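Local coordinates for protein endonuclease V (Homo sapiens, PDB 6OZE) that probably cleaves RNA at inosine sites as a metal-dependent endoribonuclease, a eukaryotic member of an RNase H-clan family whose bacterial members cut DNA, at residues A14-H19 and A131-V136; S46-D51 and E237-S242; E98-L103 and G109-V114; M187-H192 and R214-C219. The protein carries 4 engineered substitutions. All blocks are in the same frame, centred on the assembly; numbering follows the deposited sequence. Where two conformers were deposited one is given.

Interaction 1. Residues A14-H19 and A131-V136; sequences ARLKAH and ASHLGV. Engineered in segment 131-136: S132 (natural residue Cys).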
loop_
_atom_site.group_PDB
_atom_site.type_symbol
_atom_site.label_atom_id
_atom_site.label_comp_id
_atom_site.label_asym_id
_atom_site.label_seq_id
_atom_site.Cartn_x
_atom_site.Cartn_y
_atom_site.Cartn_z
ATOM N N ALA A 14 12.131 0.011 -14.311
ATOM C CA ALA A 14 12.502 -1.284 -14.874
ATOM C C ALA A 14 13.634 -1.921 -14.080
ATOM O O ALA A 14 13.611 -3.128 -13.810
ATOM C CB ALA A 14 12.888 -1.135 -16.349
ATOM N N ARG A 15 14.629 -1.120 -13.680
ATOM C CA ARG A 15 15.735 -1.658 -12.892
ATOM C C ARG A 15 15.228 -2.270 -11.599
ATOM O O ARG A 15 15.631 -3.374 -11.215
ATOM C CB ARG A 15 16.736 -0.542 -12.562
ATOM C CG ARG A 15 17.953 -1.027 -11.755
ATOM C CD ARG A 15 18.950 0.109 -11.457
ATOM N NE ARG A 15 18.515 0.960 -10.339
ATOM C CZ ARG A 15 19.009 0.882 -9.101
ATOM N NH1 ARG A 15 19.935 -0.021 -8.804
ATOM N NH2 ARG A 15 18.595 1.725 -8.161
ATOM N N LEU A 16 14.366 -1.545 -10.903
ATOM C CA LEU A 16 13.907 -1.988 -9.595
ATOM C C LEU A 16 12.882 -3.111 -9.706
ATOM O O LEU A 16 12.865 -4.016 -8.862
ATOM C CB LEU A 16 13.328 -0.804 -8.822
ATOM C CG LEU A 16 14.346 0.300 -8.512
ATOM C CD1 LEU A 16 13.651 1.398 -7.730
ATOM C CD2 LEU A 16 15.507 -0.269 -7.726
ATOM N N LYS A 17 12.031 -3.079 -10.741
ATOM C CA LYS A 17 11.013 -4.120 -10.906
ATOM C C LYS A 17 11.639 -5.499 -11.052
ATOM O O LYS A 17 11.024 -6.508 -10.675
ATOM C CB LYS A 17 10.145 -3.813 -12.127
ATOM C CG LYS A 17 9.004 -4.803 -12.384
ATOM C CD LYS A 17 8.241 -4.414 -13.640
ATOM C CE LYS A 17 7.040 -5.319 -13.869
ATOM N NZ LYS A 17 6.287 -4.920 -15.095
ATOM N N ALA A 18 12.849 -5.567 -11.609
ATOM C CA ALA A 18 13.536 -6.841 -11.756
ATOM C C ALA A 18 13.875 -7.470 -10.411
ATOM O O ALA A 18 14.187 -8.665 -10.363
ATOM C CB ALA A 18 14.795 -6.673 -12.605
ATOM N N HIS A 19 13.816 -6.698 -9.326
ATOM C CA HIS A 19 14.100 -7.189 -7.984
ATOM C C HIS A 19 12.852 -7.555 -7.194
ATOM O O HIS A 19 12.984 -8.016 -6.058
ATOM C CB HIS A 19 14.926 -6.172 -7.191
ATOM C CG HIS A 19 16.321 -6.009 -7.703
ATOM N ND1 HIS A 19 16.646 -5.132 -8.715
ATOM C CD2 HIS A 19 17.471 -6.636 -7.362
ATOM C CE1 HIS A 19 17.942 -5.209 -8.960
ATOM N NE2 HIS A 19 18.466 -6.113 -8.153
ATOM N N ALA A 131 3.725 0.541 -3.731
ATOM C CA ALA A 131 3.957 -0.544 -2.784
ATOM C C ALA A 131 5.134 -1.418 -3.213
ATOM O O ALA A 131 5.894 -1.904 -2.366
ATOM C CB ALA A 131 2.680 -1.382 -2.619
ATOM N N SER A 132 5.293 -1.643 -4.516
ATOM C CA SER A 132 6.421 -2.431 -5.004
ATOM C C SER A 132 7.713 -1.639 -4.913
ATOM O O SER A 132 8.770 -2.188 -4.573
ATOM C CB SER A 132 6.191 -2.808 -6.461
ATOM O OG SER A 132 5.144 -3.759 -6.538
ATOM N N HIS A 133 7.638 -0.352 -5.244
ATOM C CA HIS A 133 8.808 0.512 -5.238
ATOM C C HIS A 133 9.335 0.666 -3.815
ATOM O O HIS A 133 10.544 0.538 -3.571
ATOM C CB HIS A 133 8.377 1.855 -5.829
ATOM C CG HIS A 133 9.490 2.701 -6.377
ATOM N ND1 HIS A 133 9.349 3.404 -7.552
ATOM C CD2 HIS A 133 10.736 2.967 -5.921
ATOM C CE1 HIS A 133 10.461 4.081 -7.796
ATOM N NE2 HIS A 133 11.323 3.818 -6.828
ATOM N N LEU A 134 8.433 0.908 -2.856
ATOM C CA LEU A 134 8.845 0.977 -1.459
ATOM C C LEU A 134 9.326 -0.383 -0.964
ATOM O O LEU A 134 10.312 -0.466 -0.221
ATOM C CB LEU A 134 7.681 1.493 -0.605
ATOM C CG LEU A 134 7.960 1.660 0.887
ATOM C CD1 LEU A 134 9.007 2.764 1.139
ATOM C CD2 LEU A 134 6.662 1.980 1.605
ATOM N N GLY A 135 8.643 -1.467 -1.361
ATOM C CA GLY A 135 9.050 -2.788 -0.905
ATOM C C GLY A 135 10.453 -3.170 -1.342
ATOM O O GLY A 135 11.248 -3.688 -0.552
ATOM N N VAL A 136 10.784 -2.945 -2.614
ATOM C CA VAL A 136 12.106 -3.328 -3.110
ATOM C C VAL A 136 13.197 -2.525 -2.410
ATOM O O VAL A 136 14.264 -3.051 -2.076
ATOM C CB VAL A 136 12.169 -3.182 -4.645
ATOM C CG1 VAL A 136 13.607 -3.175 -5.137
ATOM C CG2 VAL A 136 11.389 -4.311 -5.322
#
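H133 meets L16 where the end of helix 3-17 comes up beside helix 130-138. With CG anti to the backbone N (chi1 -158°), the H133 ring comes nearer to segment 14-19 than the direction of its CB suggests, and its NE2 lies 3.5 Å from L16 CD1. The methyl approaches the imidazole obliquely, so this is van der Waals packing. The same ring meets F90 edge-to-face and also packs on F128, which L16 touches as well.

One turn later, V136 packs against the last residues of helix 3-17 and the turn after it. In one of its two modelled conformers, CG2 rests 3.8 Å from the carbonyl oxygen L16 O and CG1 lies 3.9 Å from H19 CB. A looser apolar contact joins V136 CG1 to L16 CD2 at 4.3 Å, and V136 also touches V20.

H19 presents its CB to this valine, while its ring leads away and ND1 donates a hydrogen bond to R15 O (3.2 Å). That oxygen lies close to the imidazole plane, and the bond is moderately bent, at 143°. H19 N donates a backbone hydrogen bond to L16 O.

Valine methyls thus lie against a carbonyl whose hydrogen-bonding need is met within its own segment. Helix 130-138 is joined to helix 3-17 and the turn that follows it by apolar packing, and the polar bond of H19 helps to orient its ring without reaching across.

Interaction 2. Residues S46-D51 and E237-S242; sequences SFVAGD and EHIRKS. Unlike the reference sequence in segment 46-51: A49 (reference Lys).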
loop_
_atom_site.group_PDB
_atom_site.type_symbol
_atom_site.label_atom_id
_atom_site.label_comp_id
_atom_site.label_asym_id
_atom_site.label_seq_id
_atom_site.Cartn_x
_atom_site.Cartn_y
_atom_site.Cartn_z
ATOM N N SER A 46 -0.392 12.096 2.480
ATOM C CA SER A 46 -1.609 12.860 2.258
ATOM C C SER A 46 -1.246 14.297 1.955
ATOM O O SER A 46 -0.517 14.918 2.727
ATOM C CB SER A 46 -2.490 12.848 3.510
ATOM O OG SER A 46 -3.015 11.540 3.720
ATOM N N PHE A 47 -1.788 14.835 0.868
ATOM C CA PHE A 47 -1.541 16.223 0.516
ATOM C C PHE A 47 -2.370 17.167 1.369
ATOM O O PHE A 47 -3.496 16.858 1.775
ATOM C CB PHE A 47 -1.862 16.473 -0.953
ATOM C CG PHE A 47 -0.946 15.768 -1.881
ATOM C CD1 PHE A 47 -1.212 14.472 -2.284
ATOM C CD2 PHE A 47 0.202 16.390 -2.332
ATOM C CE1 PHE A 47 -0.360 13.810 -3.135
ATOM C CE2 PHE A 47 1.054 15.737 -3.182
ATOM C CZ PHE A 47 0.772 14.441 -3.587
ATOM N N VAL A 48 -1.787 18.330 1.646
ATOM C CA VAL A 48 -2.534 19.427 2.238
ATOM C C VAL A 48 -3.581 19.906 1.245
ATOM O O VAL A 48 -3.262 20.207 0.086
ATOM C CB VAL A 48 -1.574 20.562 2.623
ATOM C CG1 VAL A 48 -2.340 21.775 3.124
ATOM C CG2 VAL A 48 -0.604 20.048 3.668
ATOM N N ALA A 49 -4.833 19.983 1.702
ATOM C CA ALA A 49 -5.938 20.408 0.847
ATOM C C ALA A 49 -5.607 21.717 0.145
ATOM O O ALA A 49 -5.096 22.657 0.759
ATOM C CB ALA A 49 -7.207 20.575 1.685
ATOM N N GLY A 50 -5.891 21.766 -1.154
ATOM C CA GLY A 50 -5.524 22.927 -1.938
ATOM C C GLY A 50 -4.050 23.028 -2.240
ATOM O O GLY A 50 -3.557 24.124 -2.529
ATOM N N ASP A 51 -3.325 21.913 -2.176
ATOM C CA ASP A 51 -1.896 21.929 -2.439
ATOM C C ASP A 51 -1.469 20.600 -3.042
ATOM O O ASP A 51 -1.924 19.535 -2.618
ATOM C CB ASP A 51 -1.088 22.209 -1.168
ATOM C CG ASP A 51 0.335 22.606 -1.474
ATOM O OD1 ASP A 51 0.853 22.132 -2.503
ATOM O OD2 ASP A 51 0.925 23.396 -0.706
ATOM N N GLU A 237 -4.208 14.312 11.338
ATOM C CA GLU A 237 -4.003 15.019 12.597
ATOM C C GLU A 237 -2.751 15.885 12.545
ATOM O O GLU A 237 -2.744 17.009 13.060
ATOM C CB GLU A 237 -3.880 14.032 13.755
ATOM C CG GLU A 237 -5.166 13.302 14.099
ATOM C CD GLU A 237 -4.975 12.301 15.223
ATOM O OE1 GLU A 237 -3.810 12.025 15.584
ATOM O OE2 GLU A 237 -5.990 11.794 15.746
ATOM N N HIS A 238 -1.670 15.362 11.955
ATOM C CA HIS A 238 -0.429 16.133 11.906
ATOM C C HIS A 238 -0.587 17.377 11.045
ATOM O O HIS A 238 -0.052 18.435 11.373
ATOM C CB HIS A 238 0.704 15.263 11.368
ATOM C CG HIS A 238 2.059 15.812 11.633
ATOM N ND1 HIS A 238 2.591 15.903 12.903
ATOM C CD2 HIS A 238 2.990 16.324 10.795
ATOM C CE1 HIS A 238 3.797 16.438 12.833
ATOM N NE2 HIS A 238 4.064 16.701 11.565
ATOM N N ILE A 239 -1.318 17.268 9.937
ATOM C CA ILE A 239 -1.573 18.448 9.109
ATOM C C ILE A 239 -2.379 19.481 9.890
ATOM O O ILE A 239 -2.070 20.682 9.880
ATOM C CB ILE A 239 -2.295 18.032 7.813
ATOM C CG1 ILE A 239 -1.330 17.262 6.908
ATOM C CG2 ILE A 239 -2.932 19.253 7.125
ATOM C CD1 ILE A 239 -2.026 16.535 5.772
ATOM N N ARG A 240 -3.432 19.033 10.576
ATOM C CA ARG A 240 -4.256 19.977 11.322
ATOM C C ARG A 240 -3.467 20.656 12.434
ATOM O O ARG A 240 -3.628 21.862 12.667
ATOM C CB ARG A 240 -5.523 19.292 11.838
ATOM C CG ARG A 240 -6.655 19.283 10.803
ATOM C CD ARG A 240 -7.089 17.882 10.398
ATOM N NE ARG A 240 -8.015 17.902 9.266
ATOM C CZ ARG A 240 -7.647 17.788 7.991
ATOM N NH1 ARG A 240 -6.367 17.641 7.673
ATOM N NH2 ARG A 240 -8.561 17.818 7.032
ATOM N N LYS A 241 -2.595 19.916 13.123
ATOM C CA LYS A 241 -1.778 20.542 14.154
ATOM C C LYS A 241 -0.798 21.532 13.540
ATOM O O LYS A 241 -0.664 22.663 14.016
ATOM C CB LYS A 241 -0.993 19.490 14.938
ATOM C CG LYS A 241 -1.817 18.452 15.672
ATOM C CD LYS A 241 -0.919 17.789 16.698
ATOM C CE LYS A 241 -1.316 16.370 16.970
ATOM N NZ LYS A 241 -0.207 15.663 17.669
ATOM N N SER A 242 -0.096 21.106 12.480
ATOM C CA SER A 242 1.005 21.903 11.957
ATOM C C SER A 242 0.503 23.179 11.314
ATOM O O SER A 242 1.185 24.203 11.368
ATOM C CB SER A 242 1.798 21.092 10.930
ATOM O OG SER A 242 2.293 19.888 11.484
#
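I239, on the C-terminal helix of this RNase H-like fold, packs near the tip of the beta hairpin formed by strands 39-47 and 54-63. Both branches of the isoleucine are used. CG1 stands beside its own backbone N (chi1 -71°), and the extended chain beyond it carries CD1 to within 3.8 Å of S46 O, with S46 CB slightly farther off. The other branch, CG2, points anti to the backbone N and meets V48 CG2 at 4.2 Å. The isoleucine thus contacts both the end of the strand and the first turn residue, one methyl at S46 O and the other on V48.

S46 offers carbon and carbonyl to the helix; its hydroxyl is engaged by D44. V48 also touches M76 and L243; its backbone pairs with R54, and it opens the type II beta turn to D51, closed by a weak backbone bond. C56, on the neighbouring strand, gives I239 a further surface.

Beyond the contact, S242 curls back on its helix. Its OG donates to H238 O at 2.8 Å and its N to the same oxygen at 2.9 Å, from opposite faces of the carbonyl plane, while OG also sits 3.6 Å above the H238 ring, toward its rim.

Interaction 3. Residues E98-L103 and G109-V114; sequences ELVQQL and GLMPQV
L103 and M111 are where the two backbones come closest, with their CA atoms 6.6 Å apart. Segment 98-103 is regular alpha helix, the later half of helix 89-106. Segment 109-114 leaves a short 3-10 turn at 109-110 and runs as an irregular connection into strand 115-118, so the chain doubles back along the helix it has just left.

L103 is the central side chain. With CG anti to the backbone N (chi1 180°), the side chain is directed at the returning chain, and its CD2 methyl meets CD of the P112 ring at 3.8 Å. The same methyl lies 4.0 Å from L110 O, and CD1 touches L110 CB more loosely. M111 slides past the leucine in the opposite direction, its SD 4.0 Å from L103 CG. Bends at chi2 and chi3 fold the methionine back toward the helix, where CE lies 4.0 Å from V100 CG1, the two side chains crossing at about a right angle.

Beyond these residues, L103 continues onto Y71 and V61, and P112 shares V61, which ties the packing to the sheet. M111 O is held by R39 NE.

The connection from strand 69-78 through helix 89-106 to strand 115-118 is a beta-alpha-beta crossover between parallel strands, passing two intervening strands, as in the core of the RNase H-like fold.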
loop_
_atom_site.group_PDB
_atom_site.type_symbol
_atom_site.label_atom_id
_atom_site.label_comp_id
_atom_site.label_asym_id
_atom_site.label_seq_id
_atom_site.Cartn_x
_atom_site.Cartn_y
_atom_site.Cartn_z
ATOM N N GLU A 98 12.591 7.214 4.265
ATOM C CA GLU A 98 13.271 7.893 5.361
ATOM C C GLU A 98 12.623 7.589 6.709
ATOM O O GLU A 98 13.319 7.453 7.725
ATOM C CB GLU A 98 13.273 9.401 5.110
ATOM C CG GLU A 98 14.129 10.186 6.067
ATOM C CD GLU A 98 15.617 9.970 5.832
ATOM O OE1 GLU A 98 15.990 9.516 4.728
ATOM O OE2 GLU A 98 16.406 10.258 6.754
ATOM N N LEU A 99 11.291 7.501 6.745
ATOM C CA LEU A 99 10.630 7.160 8.001
ATOM C C LEU A 99 10.970 5.740 8.435
ATOM O O LEU A 99 11.192 5.488 9.626
ATOM C CB LEU A 99 9.110 7.305 7.868
ATOM C CG LEU A 99 8.603 8.740 7.688
ATOM C CD1 LEU A 99 7.085 8.715 7.395
ATOM C CD2 LEU A 99 8.906 9.564 8.915
ATOM N N VAL A 100 11.005 4.800 7.487
ATOM C CA VAL A 100 11.342 3.421 7.834
ATOM C C VAL A 100 12.770 3.336 8.353
ATOM O O VAL A 100 13.048 2.663 9.354
ATOM C CB VAL A 100 11.103 2.495 6.626
ATOM C CG1 VAL A 100 11.583 1.078 6.940
ATOM C CG2 VAL A 100 9.635 2.491 6.256
ATOM N N GLN A 101 13.701 4.044 7.700
ATOM C CA GLN A 101 15.086 4.001 8.155
ATOM C C GLN A 101 15.249 4.638 9.529
ATOM O O GLN A 101 15.990 4.118 10.374
ATOM C CB GLN A 101 16.020 4.646 7.131
ATOM C CG GLN A 101 17.497 4.428 7.458
ATOM C CD GLN A 101 17.877 2.952 7.465
ATOM O OE1 GLN A 101 17.280 2.140 6.755
ATOM N NE2 GLN A 101 18.869 2.601 8.276
ATOM N N GLN A 102 14.564 5.758 9.783
ATOM C CA GLN A 102 14.585 6.339 11.122
ATOM C C GLN A 102 14.155 5.317 12.169
ATOM O O GLN A 102 14.793 5.174 13.220
ATOM C CB GLN A 102 13.679 7.569 11.187
ATOM C CG GLN A 102 13.474 8.066 12.615
ATOM C CD GLN A 102 12.338 9.059 12.757
ATOM O OE1 GLN A 102 11.509 9.208 11.860
ATOM N NE2 GLN A 102 12.291 9.746 13.896
ATOM N N LEU A 103 13.071 4.596 11.894
ATOM C CA LEU A 103 12.629 3.553 12.815
ATOM C C LEU A 103 13.697 2.473 12.970
ATOM O O LEU A 103 14.016 2.056 14.086
ATOM C CB LEU A 103 11.313 2.960 12.314
ATOM C CG LEU A 103 10.746 1.843 13.195
ATOM C CD1 LEU A 103 10.571 2.331 14.629
ATOM C CD2 LEU A 103 9.433 1.325 12.607
ATOM N N GLY A 109 13.722 -2.940 17.371
ATOM C CA GLY A 109 12.812 -3.930 17.911
ATOM C C GLY A 109 11.358 -3.701 17.562
ATOM O O GLY A 109 10.536 -4.586 17.817
ATOM N N LEU A 110 11.017 -2.539 17.008
ATOM C CA LEU A 110 9.652 -2.257 16.584
ATOM C C LEU A 110 9.486 -2.306 15.074
ATOM O O LEU A 110 8.409 -1.965 14.571
ATOM C CB LEU A 110 9.175 -0.904 17.123
ATOM C CG LEU A 110 8.908 -0.827 18.629
ATOM C CD1 LEU A 110 8.459 0.578 19.019
ATOM C CD2 LEU A 110 7.890 -1.869 19.067
ATOM N N MET A 111 10.519 -2.713 14.340
ATOM C CA MET A 111 10.437 -2.721 12.886
ATOM C C MET A 111 9.297 -3.626 12.446
ATOM O O MET A 111 9.145 -4.735 12.981
ATOM C CB MET A 111 11.738 -3.235 12.277
ATOM C CG MET A 111 12.781 -2.150 12.054
ATOM S SD MET A 111 12.269 -0.976 10.779
ATOM C CE MET A 111 12.056 -2.055 9.370
ATOM N N PRO A 112 8.482 -3.200 11.496
ATOM C CA PRO A 112 7.409 -4.068 11.006
ATOM C C PRO A 112 7.957 -5.236 10.200
ATOM O O PRO A 112 9.002 -5.145 9.553
ATOM C CB PRO A 112 6.586 -3.132 10.117
ATOM C CG PRO A 112 7.540 -2.048 9.701
ATOM C CD PRO A 112 8.449 -1.859 10.886
ATOM N N GLN A 113 7.214 -6.343 10.216
ATOM C CA GLN A 113 7.568 -7.487 9.383
ATOM C C GLN A 113 6.951 -7.405 7.993
ATOM O O GLN A 113 7.329 -8.191 7.106
ATOM C CB GLN A 113 7.129 -8.782 10.077
ATOM C CG GLN A 113 7.924 -9.074 11.338
ATOM C CD GLN A 113 7.203 -10.023 12.255
ATOM O OE1 GLN A 113 6.338 -9.606 13.019
ATOM N NE2 GLN A 113 7.536 -11.310 12.178
ATOM N N VAL A 114 6.020 -6.477 7.800
ATOM C CA VAL A 114 5.314 -6.287 6.537
ATOM C C VAL A 114 4.695 -4.898 6.596
ATOM O O VAL A 114 4.301 -4.427 7.667
ATOM C CB VAL A 114 4.234 -7.396 6.358
ATOM C CG1 VAL A 114 3.266 -7.428 7.561
ATOM C CG2 VAL A 114 3.450 -7.195 5.060
#

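Interaction 4. Residues M187-H192 and R214-C219; sequences MALRSH and RLTSAC. Engineered in segment 214-219: S217 (natural residue Cys), A218 (natural residue Cys).
L189 packs on T216 and S217, joining strand 184-189 of the mixed RNase H-like sheet to helix 209-218, which lies against one face of that sheet. One methyl makes the contact: L189 CD2 is 3.8 Å from T216 CG2 and 3.9 Å from T216 CB. It also lies 3.9 Å from the backbone atom S217 N, so it sits on the helix surface rather than against a single side chain. S217, engineered from a cysteine and modelled in two conformers, adds in one of them its CB at 4.4 Å from L189 CD2. The two side chains L189 and T216 slide past each other in opposite directions.

Their first torsions set this up. L189 holds CG anti to its backbone N (chi1 166°), which carries the branch toward the helix, while T216 sends CG2 the same way relative to its own N and places OG1 on the other branch. That hydroxyl bonds to A212 O one turn back, so the polar end of the threonine is satisfied inside the helix and its methyl serves the leucine.

Farther out, strand 199-205 supplies a common floor: L189 pairs with L199 through the backbone, and T216 touches both L199 and I201. V213 also touches L189, and S191 OG hydrogen-bonds to R223 O.

Next along the chain from L189, R190 turns its CB away from the helix. In one of its two modelled conformers, its NE donates to H192 O at 3.1 Å, nearly straight at 163° and close to the guanidinium plane.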
loop_
_atom_site.group_PDB
_atom_site.type_symbol
_atom_site.label_atom_id
_atom_site.label_comp_id
_atom_site.label_asym_id
_atom_site.label_seq_id
_atom_site.Cartn_x
_atom_site.Cartn_y
_atom_site.Cartn_z
ATOM N N MET A 187 -6.516 -8.582 -6.404
ATOM C CA MET A 187 -7.793 -9.120 -5.968
ATOM C C MET A 187 -8.661 -7.994 -5.433
ATOM O O MET A 187 -8.158 -7.084 -4.771
ATOM C CB MET A 187 -7.588 -10.142 -4.842
ATOM C CG MET A 187 -6.626 -11.262 -5.184
ATOM S SD MET A 187 -7.444 -12.542 -6.131
ATOM C CE MET A 187 -8.848 -12.717 -5.065
ATOM N N ALA A 188 -9.957 -8.062 -5.703
ATOM C CA ALA A 188 -10.908 -7.192 -5.036
ATOM C C ALA A 188 -11.335 -7.924 -3.775
ATOM O O ALA A 188 -11.675 -9.112 -3.833
ATOM C CB ALA A 188 -12.123 -6.921 -5.930
ATOM N N LEU A 189 -11.314 -7.230 -2.647
ATOM C CA LEU A 189 -11.573 -7.858 -1.362
ATOM C C LEU A 189 -12.657 -7.086 -0.638
ATOM O O LEU A 189 -12.553 -5.873 -0.461
ATOM C CB LEU A 189 -10.302 -7.817 -0.501
ATOM C CG LEU A 189 -10.501 -8.131 0.987
ATOM C CD1 LEU A 189 -10.920 -9.582 1.182
ATOM C CD2 LEU A 189 -9.224 -7.797 1.771
ATOM N N ARG A 190 -13.713 -7.788 -0.235
ATOM C CA ARG A 190 -14.658 -7.193 0.699
ATOM C C ARG A 190 -14.036 -7.266 2.088
ATOM O O ARG A 190 -13.782 -8.347 2.621
ATOM C CB ARG A 190 -16.011 -7.898 0.653
ATOM C CG ARG A 190 -16.994 -7.274 1.629
ATOM C CD ARG A 190 -18.419 -7.656 1.261
ATOM N NE ARG A 190 -19.410 -7.041 2.135
ATOM C CZ ARG A 190 -20.697 -6.915 1.816
ATOM N NH1 ARG A 190 -21.134 -7.346 0.637
ATOM N NH2 ARG A 190 -21.547 -6.351 2.664
ATOM N N SER A 191 -13.740 -6.107 2.665
ATOM C CA SER A 191 -13.028 -6.079 3.930
ATOM C C SER A 191 -13.936 -5.942 5.145
ATOM O O SER A 191 -13.441 -5.970 6.270
ATOM C CB SER A 191 -12.010 -4.945 3.909
ATOM O OG SER A 191 -12.675 -3.730 3.625
ATOM N N HIS A 192 -15.248 -5.804 4.954
ATOM C CA HIS A 192 -16.136 -5.555 6.080
ATOM C C HIS A 192 -17.531 -6.030 5.710
ATOM O O HIS A 192 -17.953 -5.878 4.565
ATOM C CB HIS A 192 -16.153 -4.060 6.442
ATOM C CG HIS A 192 -16.796 -3.759 7.759
ATOM N ND1 HIS A 192 -18.152 -3.550 7.895
ATOM C CD2 HIS A 192 -16.267 -3.619 8.997
ATOM C CE1 HIS A 192 -18.430 -3.297 9.162
ATOM N NE2 HIS A 192 -17.304 -3.333 9.852
ATOM N N ARG A 214 -5.316 -12.366 2.411
ATOM C CA ARG A 214 -5.690 -12.878 3.723
ATOM C C ARG A 214 -5.186 -11.970 4.838
ATOM O O ARG A 214 -5.898 -11.738 5.822
ATOM C CB ARG A 214 -5.170 -14.297 3.895
ATOM C CG ARG A 214 -5.806 -15.275 2.924
ATOM C CD ARG A 214 -5.704 -16.705 3.421
ATOM N NE ARG A 214 -4.371 -17.022 3.926
ATOM C CZ ARG A 214 -4.056 -17.093 5.215
ATOM N NH1 ARG A 214 -2.814 -17.388 5.574
ATOM N NH2 ARG A 214 -4.983 -16.868 6.141
ATOM N N LEU A 215 -3.960 -11.461 4.713
ATOM C CA LEU A 215 -3.441 -10.554 5.732
ATOM C C LEU A 215 -4.269 -9.279 5.793
ATOM O O LEU A 215 -4.575 -8.775 6.882
ATOM C CB LEU A 215 -1.985 -10.181 5.418
ATOM C CG LEU A 215 -1.359 -9.157 6.365
ATOM C CD1 LEU A 215 -1.348 -9.695 7.785
ATOM C CD2 LEU A 215 0.057 -8.810 5.891
ATOM N N THR A 216 -4.627 -8.729 4.631
ATOM C CA THR A 216 -5.440 -7.515 4.630
ATOM C C THR A 216 -6.773 -7.757 5.330
ATOM O O THR A 216 -7.234 -6.920 6.118
ATOM C CB THR A 216 -5.647 -7.048 3.190
ATOM O OG1 THR A 216 -4.364 -6.816 2.594
ATOM C CG2 THR A 216 -6.414 -5.730 3.168
ATOM N N SER A 217 -7.412 -8.894 5.046
ATOM C CA SER A 217 -8.642 -9.230 5.757
ATOM C C SER A 217 -8.406 -9.314 7.261
ATOM O O SER A 217 -9.203 -8.786 8.052
ATOM C CB SER A 217 -9.235 -10.541 5.226
ATOM O OG SER A 217 -10.573 -10.691 5.661
ATOM N N ALA A 218 -7.315 -9.964 7.674
ATOM C CA ALA A 218 -7.033 -10.140 9.093
ATOM C C ALA A 218 -6.788 -8.809 9.792
ATOM O O ALA A 218 -7.042 -8.686 11.000
ATOM C CB ALA A 218 -5.827 -11.062 9.260
ATOM N N CYS A 219 -6.323 -7.811 9.046
ATOM C CA CYS A 219 -6.023 -6.501 9.606
ATOM C C CYS A 219 -7.197 -5.539 9.555
ATOM O O CYS A 219 -7.047 -4.392 9.984
ATOM C CB CYS A 219 -4.815 -5.872 8.893
ATOM S SG CYS A 219 -3.285 -6.689 9.272
#

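Interactions 3 and 4 are buried, whereas interactions 1 and 2 are only partly so, and interaction 2 lies farthest out, its centre about 20 Å from the centre of the chain. Helix 89-106 ties two of them together: it carries one side of interaction 3 and also packs on helix 130-138 of interaction 1. Interactions 3 and 4 touch directly, V114 CG2 lying 3.8 Å from L215 CD2. Apolar packing dominates throughout, but its setting changes: helix on helix end and turn in interaction 1, helix on strand end in interaction 2, helix on its following loop in interaction 3, and strand on helix in interaction 4. Only interaction 3 lacks a side-chain hydrogen bond within a segment.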